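PilM (Escherichia coli, PDB 3EOI) is of unknown function but, as a plasmid-encoded member of the PilM family, probably takes part in pilus biogenesis. Local coordinates at residues L90-E95 against V119-N124; F68-E73 against V114-V119. All coordinates share one frame; numbering follows the deposited sequence.

How the contacts relate
Both contacts are built round the antiparallel sheet and share Val119, where the loop of 114-119 runs into strand 119-123. Contact 1 lies within the sheet, pairing 90-95 with 119-124, and most of its touching residues are buried; backbone hydrogen bonds and aliphatic packing carry it. Contact 2 is only partly buried: the 114-119 loop packs its side chains on Phe68 and Trp70 of strand 66-72, with a single backbone hydrogen bond between its segments. Their centres are about 7 Å apart, and strand 119-123 lies between the other two strands. Direct joints follow, with Trp122 N 2.8 Å from Val69 O and Gln118 N 2.7 Å from Val94 O, both probable hydrogen bonds.

Contact 1 of 2, residues L90-E95 against V119-N124; sequences LLARVE and VIIWMN
Ala92 and Ile121 form a hydrogen-bonded pair of an antiparallel sheet, joining strand 92-95 to strand 119-123. Ala92 N donates a hydrogen bond to Ile121 O at 2.8 Å, and Ile121 N returns the bond to Ala92 O with a nearly straight N-H...O angle of 169°. The next pair, Arg93 with Ile120, is non-hydrogen-bonded; there Ile120 CA makes a CA-H...O contact with Ala92 O at 3.5 Å. Over these short segments the N-to-C directions of the two strands make an angle of 128°, well short of an exactly antiparallel pair, so the strands twist markedly.

Beyond the bonded pairs, Trp122 lies against Leu90 and Leu91, at the start of 90-95. Its CB lies 4.0 Å from Leu91 CD2, the two side chains crossing at about a right angle. CG is anti to the backbone N (chi1 174°), which carries the indole toward Leu90, where CD1 comes 3.2 Å from Leu90 O, obliquely to the ring; NE1, farther round, is 4.1 Å from that oxygen. Over the six-membered ring, at one face and offset toward the rim, sits Asn124 CB. With an alanine here CB would still meet Leu91, but loss of the indole would probably open a gap between Leu90 O, Asn124 and the Val67 and Val69 side chains of strand 66-72.

Helix 77-84 packs on Leu91 and Ile120 through Met78 and Leu81. The side chains of Ala92, Val94, Val119 and Ile121 share the sheet face opposite Ile120 and meet through aliphatic carbons: Ile121 CG2 lies 3.9 Å from Ala92 CB and equally far, 3.9 Å, from Val94 CG2.

Contact 2 of 2, residues F68-E73 against V114-V119; sequences FVWAKE and VIPDQV
Phe68 meets Ile115 where the 114-119 loop passes strand 66-72 of the antiparallel sheet before entering the adjoining strand 119-123. The side chains cross at about a right angle, with Ile115 CD1 3.7 Å from Phe68 CD1, oblique to the ring.

Two residues on, Trp70 points toward the loop and supplies the largest share of the buried surface. Its CG stands between the backbone N and carbonyl carbon (chi1 67°), and one face of the indole is turned to Ile115: CG1 lies 4.1 Å from the centroid of the six-membered ring and 19° off its normal, a CH-pi contact. On the pyrrole side, Pro116 CD approaches NE1 obliquely at 3.4 Å, while Val119 CG1 is 3.8 Å from CD1. Leu61 and Ser59 of strand 59-63 also touch this tryptophan.

Ala71 points its CB away from the loop, where Gln17 and Phe21 of helix 10-34 touch it, but the backbone O of Ala71 comes within 3.2 Å of Val119 CB. Lys72 then pairs with Val119 as an antiparallel non-hydrogen-bonded bridge (CA to CA 4.4 Å), the side chains diverging. Glu73 rests its CB against the peptide of Gln118, a residue that sits in the left-handed region of backbone space, its phi positive. Glu73 N closes the contact with a bond of 2.9 Å to Gln118 O, almost straight at hydrogen (172°) yet tilted from the carbonyl plane.

Contact 1 of 2, residues L90-E95 against V119-N124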
loop_
_atom_site.group_PDB
_atom_site.type_symbol
_atom_site.label_atom_id
_atom_site.label_comp_id
_atom_site.label_asym_id
_atom_site.label_seq_id
_atom_site.Cartn_x
_atom_site.Cartn_y
_atom_site.Cartn_z
ATOM N N LEU A 90 -3.756 -1.117 -9.653
ATOM C CA LEU A 90 -3.013 -2.318 -10.071
ATOM C C LEU A 90 -2.187 -2.803 -8.889
ATOM O O LEU A 90 -1.154 -2.209 -8.542
ATOM C CB LEU A 90 -2.124 -1.991 -11.277
ATOM C CG LEU A 90 -2.883 -1.415 -12.444
ATOM C CD1 LEU A 90 -1.878 -0.999 -13.566
ATOM C CD2 LEU A 90 -3.912 -2.404 -12.956
ATOM N N LEU A 91 -2.626 -3.923 -8.301
ATOM C CA LEU A 91 -2.159 -4.408 -7.030
ATOM C C LEU A 91 -1.472 -5.774 -7.158
ATOM O O LEU A 91 -1.646 -6.457 -8.155
ATOM C CB LEU A 91 -3.314 -4.547 -6.035
ATOM C CG LEU A 91 -4.050 -3.230 -5.735
ATOM C CD1 LEU A 91 -5.341 -3.481 -5.010
ATOM C CD2 LEU A 91 -3.137 -2.247 -4.987
ATOM N N ALA A 92 -0.705 -6.093 -6.146
ATOM C CA ALA A 92 0.052 -7.360 -6.032
ATOM C C ALA A 92 0.111 -7.797 -4.571
ATOM O O ALA A 92 -0.523 -7.162 -3.707
ATOM C CB ALA A 92 1.513 -7.235 -6.634
ATOM N N ARG A 93 0.828 -8.905 -4.331
ATOM C CA ARG A 93 0.935 -9.536 -3.020
ATOM C C ARG A 93 2.381 -9.863 -2.705
ATOM O O ARG A 93 3.172 -10.021 -3.611
ATOM C CB ARG A 93 0.128 -10.891 -3.031
ATOM C CG ARG A 93 -1.375 -10.772 -2.886
ATOM C CD ARG A 93 -2.146 -12.012 -3.427
ATOM N NE ARG A 93 -1.601 -13.326 -3.062
ATOM C CZ ARG A 93 -1.914 -14.452 -3.706
ATOM N NH1 ARG A 93 -2.748 -14.421 -4.743
ATOM N NH2 ARG A 93 -1.397 -15.608 -3.320
ATOM N N VAL A 94 2.752 -9.949 -1.429
ATOM C CA VAL A 94 4.110 -10.430 -1.086
ATOM C C VAL A 94 3.904 -11.613 -0.188
ATOM O O VAL A 94 3.196 -11.507 0.821
ATOM C CB VAL A 94 4.960 -9.375 -0.362
ATOM C CG1 VAL A 94 6.322 -9.978 0.085
ATOM C CG2 VAL A 94 5.117 -8.144 -1.311
ATOM N N GLU A 95 4.500 -12.736 -0.591
ATOM C CA GLU A 95 4.416 -13.996 0.137
ATOM C C GLU A 95 5.809 -14.654 0.079
ATOM O O GLU A 95 6.474 -14.698 -0.956
ATOM C CB GLU A 95 3.379 -14.890 -0.522
ATOM C CG GLU A 95 3.221 -16.227 0.112
ATOM C CD GLU A 95 2.030 -16.964 -0.478
ATOM O OE1 GLU A 95 0.907 -16.407 -0.423
ATOM O OE2 GLU A 95 2.222 -18.085 -1.002
ATOM N N VAL A 119 1.435 -8.968 2.795
ATOM C CA VAL A 119 0.855 -7.652 2.487
ATOM C C VAL A 119 0.257 -7.596 1.104
ATOM O O VAL A 119 0.628 -8.375 0.223
ATOM C CB VAL A 119 1.910 -6.474 2.649
ATOM C CG1 VAL A 119 2.423 -6.396 4.072
ATOM C CG2 VAL A 119 3.081 -6.635 1.726
ATOM N N ILE A 120 -0.697 -6.675 0.937
ATOM C CA ILE A 120 -1.070 -6.246 -0.393
ATOM C C ILE A 120 -0.256 -5.022 -0.744
ATOM O O ILE A 120 -0.059 -4.114 0.127
ATOM C CB ILE A 120 -2.558 -5.896 -0.463
ATOM C CG1 ILE A 120 -3.421 -7.169 -0.276
ATOM C CG2 ILE A 120 -2.846 -5.198 -1.826
ATOM C CD1 ILE A 120 -4.900 -6.886 -0.088
ATOM N N ILE A 121 0.231 -4.990 -1.983
ATOM C CA ILE A 121 1.208 -3.973 -2.347
ATOM C C ILE A 121 0.950 -3.360 -3.681
ATOM O O ILE A 121 0.341 -3.996 -4.556
ATOM C CB ILE A 121 2.657 -4.556 -2.297
ATOM C CG1 ILE A 121 3.719 -3.453 -2.422
ATOM C CG2 ILE A 121 2.828 -5.666 -3.348
ATOM C CD1 ILE A 121 5.011 -3.881 -1.748
ATOM N N TRP A 122 1.319 -2.070 -3.779
ATOM C CA TRP A 122 1.226 -1.347 -5.049
ATOM C C TRP A 122 2.616 -0.849 -5.361
ATOM O O TRP A 122 3.291 -0.252 -4.483
ATOM C CB TRP A 122 0.247 -0.185 -4.876
ATOM C CG TRP A 122 0.108 0.791 -6.048
ATOM C CD1 TRP A 122 -0.702 0.644 -7.129
ATOM C CD2 TRP A 122 0.679 2.111 -6.159
ATOM N NE1 TRP A 122 -0.648 1.781 -7.939
ATOM C CE2 TRP A 122 0.195 2.685 -7.362
ATOM C CE3 TRP A 122 1.618 2.838 -5.385
ATOM C CZ2 TRP A 122 0.587 3.959 -7.801
ATOM C CZ3 TRP A 122 1.975 4.126 -5.817
ATOM C CH2 TRP A 122 1.468 4.661 -6.981
ATOM N N MET A 123 3.110 -1.172 -6.536
ATOM C CA MET A 123 4.451 -0.737 -6.903
ATOM C C MET A 123 4.343 0.031 -8.217
ATOM O O MET A 123 3.780 -0.505 -9.180
ATOM C CB MET A 123 5.371 -1.952 -7.094
ATOM C CG MET A 123 6.856 -1.522 -7.390
ATOM S SD MET A 123 8.004 -2.841 -7.993
ATOM C CE MET A 123 7.173 -2.957 -9.580
ATOM N N ASN A 124 4.843 1.260 -8.234
ATOM C CA ASN A 124 4.647 2.150 -9.385
ATOM C C ASN A 124 5.778 3.189 -9.488
ATOM O O ASN A 124 6.863 3.081 -8.867
ATOM C CB ASN A 124 3.317 2.876 -9.258
ATOM C CG ASN A 124 2.869 3.552 -10.585
ATOM O OD1 ASN A 124 2.970 2.972 -11.659
ATOM N ND2 ASN A 124 2.424 4.814 -10.500
ATOM O OXT ASN A 124 5.635 4.197 -10.172
#

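Contact 2 of 2, residues F68-E73 against V114-V119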
loop_
_atom_site.group_PDB
_atom_site.type_symbol
_atom_site.label_atom_id
_atom_site.label_comp_id
_atom_site.label_asym_id
_atom_site.label_seq_id
_atom_site.Cartn_x
_atom_site.Cartn_y
_atom_site.Cartn_z
ATOM N N PHE A 68 6.780 1.798 -3.541
ATOM C CA PHE A 68 6.031 0.651 -3.027
ATOM C C PHE A 68 5.165 1.160 -1.870
ATOM O O PHE A 68 5.672 1.869 -0.943
ATOM C CB PHE A 68 6.981 -0.357 -2.398
ATOM C CG PHE A 68 7.985 -0.943 -3.339
ATOM C CD1 PHE A 68 7.804 -2.213 -3.870
ATOM C CD2 PHE A 68 9.139 -0.210 -3.704
ATOM C CE1 PHE A 68 8.751 -2.751 -4.783
ATOM C CE2 PHE A 68 10.044 -0.730 -4.593
ATOM C CZ PHE A 68 9.865 -1.990 -5.128
ATOM N N VAL A 69 3.897 0.764 -1.880
ATOM C CA VAL A 69 2.948 1.169 -0.857
ATOM C C VAL A 69 2.242 -0.121 -0.427
ATOM O O VAL A 69 1.823 -0.929 -1.274
ATOM C CB VAL A 69 1.875 2.155 -1.412
ATOM C CG1 VAL A 69 0.821 2.476 -0.364
ATOM C CG2 VAL A 69 2.559 3.395 -1.929
ATOM N N TRP A 70 2.148 -0.343 0.867
ATOM C CA TRP A 70 1.601 -1.635 1.285
ATOM C C TRP A 70 0.846 -1.598 2.602
ATOM O O TRP A 70 1.003 -0.671 3.438
ATOM C CB TRP A 70 2.727 -2.677 1.381
ATOM C CG TRP A 70 3.765 -2.438 2.506
ATOM C CD1 TRP A 70 3.673 -2.838 3.795
ATOM C CD2 TRP A 70 4.997 -1.712 2.395
ATOM N NE1 TRP A 70 4.794 -2.464 4.492
ATOM C CE2 TRP A 70 5.613 -1.734 3.660
ATOM C CE3 TRP A 70 5.644 -1.058 1.342
ATOM C CZ2 TRP A 70 6.815 -1.134 3.896
ATOM C CZ3 TRP A 70 6.877 -0.424 1.607
ATOM C CH2 TRP A 70 7.437 -0.478 2.895
ATOM N N ALA A 71 0.007 -2.628 2.744
ATOM C CA ALA A 71 -0.749 -2.815 4.005
ATOM C C ALA A 71 -0.902 -4.290 4.313
ATOM O O ALA A 71 -0.905 -5.130 3.416
ATOM C CB ALA A 71 -2.111 -2.118 3.943
ATOM N N LYS A 72 -0.999 -4.611 5.605
ATOM C CA LYS A 72 -1.177 -5.990 6.043
ATOM C C LYS A 72 -2.436 -6.576 5.401
ATOM O O LYS A 72 -3.492 -5.986 5.502
ATOM C CB LYS A 72 -1.314 -6.033 7.572
ATOM C CG LYS A 72 -1.649 -7.408 8.161
ATOM C CD LYS A 72 -1.161 -7.572 9.643
ATOM C CE LYS A 72 -2.293 -7.403 10.680
ATOM N NZ LYS A 72 -1.855 -7.678 12.112
ATOM N N GLU A 73 -2.306 -7.758 4.805
ATOM C CA GLU A 73 -3.434 -8.408 4.096
ATOM C C GLU A 73 -4.476 -8.919 5.100
ATOM O O GLU A 73 -4.136 -9.400 6.166
ATOM C CB GLU A 73 -2.866 -9.593 3.344
ATOM C CG GLU A 73 -3.697 -10.222 2.291
ATOM C CD GLU A 73 -2.931 -11.392 1.668
ATOM O OE1 GLU A 73 -2.020 -11.960 2.363
ATOM O OE2 GLU A 73 -3.227 -11.758 0.515
ATOM N N VAL A 114 13.007 -4.763 3.251
ATOM C CA VAL A 114 12.203 -4.230 4.348
ATOM C C VAL A 114 10.684 -4.288 4.127
ATOM O O VAL A 114 9.928 -3.811 4.975
ATOM C CB VAL A 114 12.649 -2.808 4.722
ATOM C CG1 VAL A 114 14.096 -2.855 5.081
ATOM C CG2 VAL A 114 12.404 -1.857 3.566
ATOM N N ILE A 115 10.244 -4.908 3.039
ATOM C CA ILE A 115 8.813 -5.122 2.874
ATOM C C ILE A 115 8.405 -6.467 3.476
ATOM O O ILE A 115 8.973 -7.501 3.124
ATOM C CB ILE A 115 8.466 -5.065 1.441
ATOM C CG1 ILE A 115 8.890 -3.681 0.903
ATOM C CG2 ILE A 115 6.975 -5.321 1.306
ATOM C CD1 ILE A 115 8.726 -3.573 -0.537
ATOM N N PRO A 116 7.430 -6.463 4.383
ATOM C CA PRO A 116 7.069 -7.735 5.024
ATOM C C PRO A 116 6.198 -8.636 4.128
ATOM O O PRO A 116 5.656 -8.172 3.123
ATOM C CB PRO A 116 6.288 -7.303 6.292
ATOM C CG PRO A 116 6.045 -5.799 6.131
ATOM C CD PRO A 116 6.560 -5.348 4.815
ATOM N N ASP A 117 6.118 -9.914 4.499
ATOM C CA ASP A 117 5.255 -10.859 3.836
ATOM C C ASP A 117 3.809 -10.587 4.234
ATOM O O ASP A 117 3.541 -9.886 5.220
ATOM C CB ASP A 117 5.633 -12.273 4.257
ATOM C CG ASP A 117 6.899 -12.740 3.610
ATOM O OD1 ASP A 117 7.225 -12.222 2.513
ATOM O OD2 ASP A 117 7.581 -13.613 4.207
ATOM N N GLN A 118 2.887 -11.167 3.475
ATOM C CA GLN A 118 1.465 -11.145 3.836
ATOM C C GLN A 118 0.960 -9.710 3.812
ATOM O O GLN A 118 0.202 -9.250 4.693
ATOM C CB GLN A 118 1.226 -11.794 5.206
ATOM C CG GLN A 118 1.823 -13.219 5.261
ATOM C CD GLN A 118 1.273 -14.080 6.381
ATOM O OE1 GLN A 118 1.020 -13.617 7.497
ATOM N NE2 GLN A 118 1.087 -15.369 6.074
ATOM N N VAL A 119 1.435 -8.968 2.795
ATOM C CA VAL A 119 0.855 -7.652 2.487
ATOM C C VAL A 119 0.257 -7.596 1.104
ATOM O O VAL A 119 0.628 -8.375 0.223
ATOM C CB VAL A 119 1.910 -6.474 2.649
ATOM C CG1 VAL A 119 2.423 -6.396 4.072
ATOM C CG2 VAL A 119 3.081 -6.635 1.726
#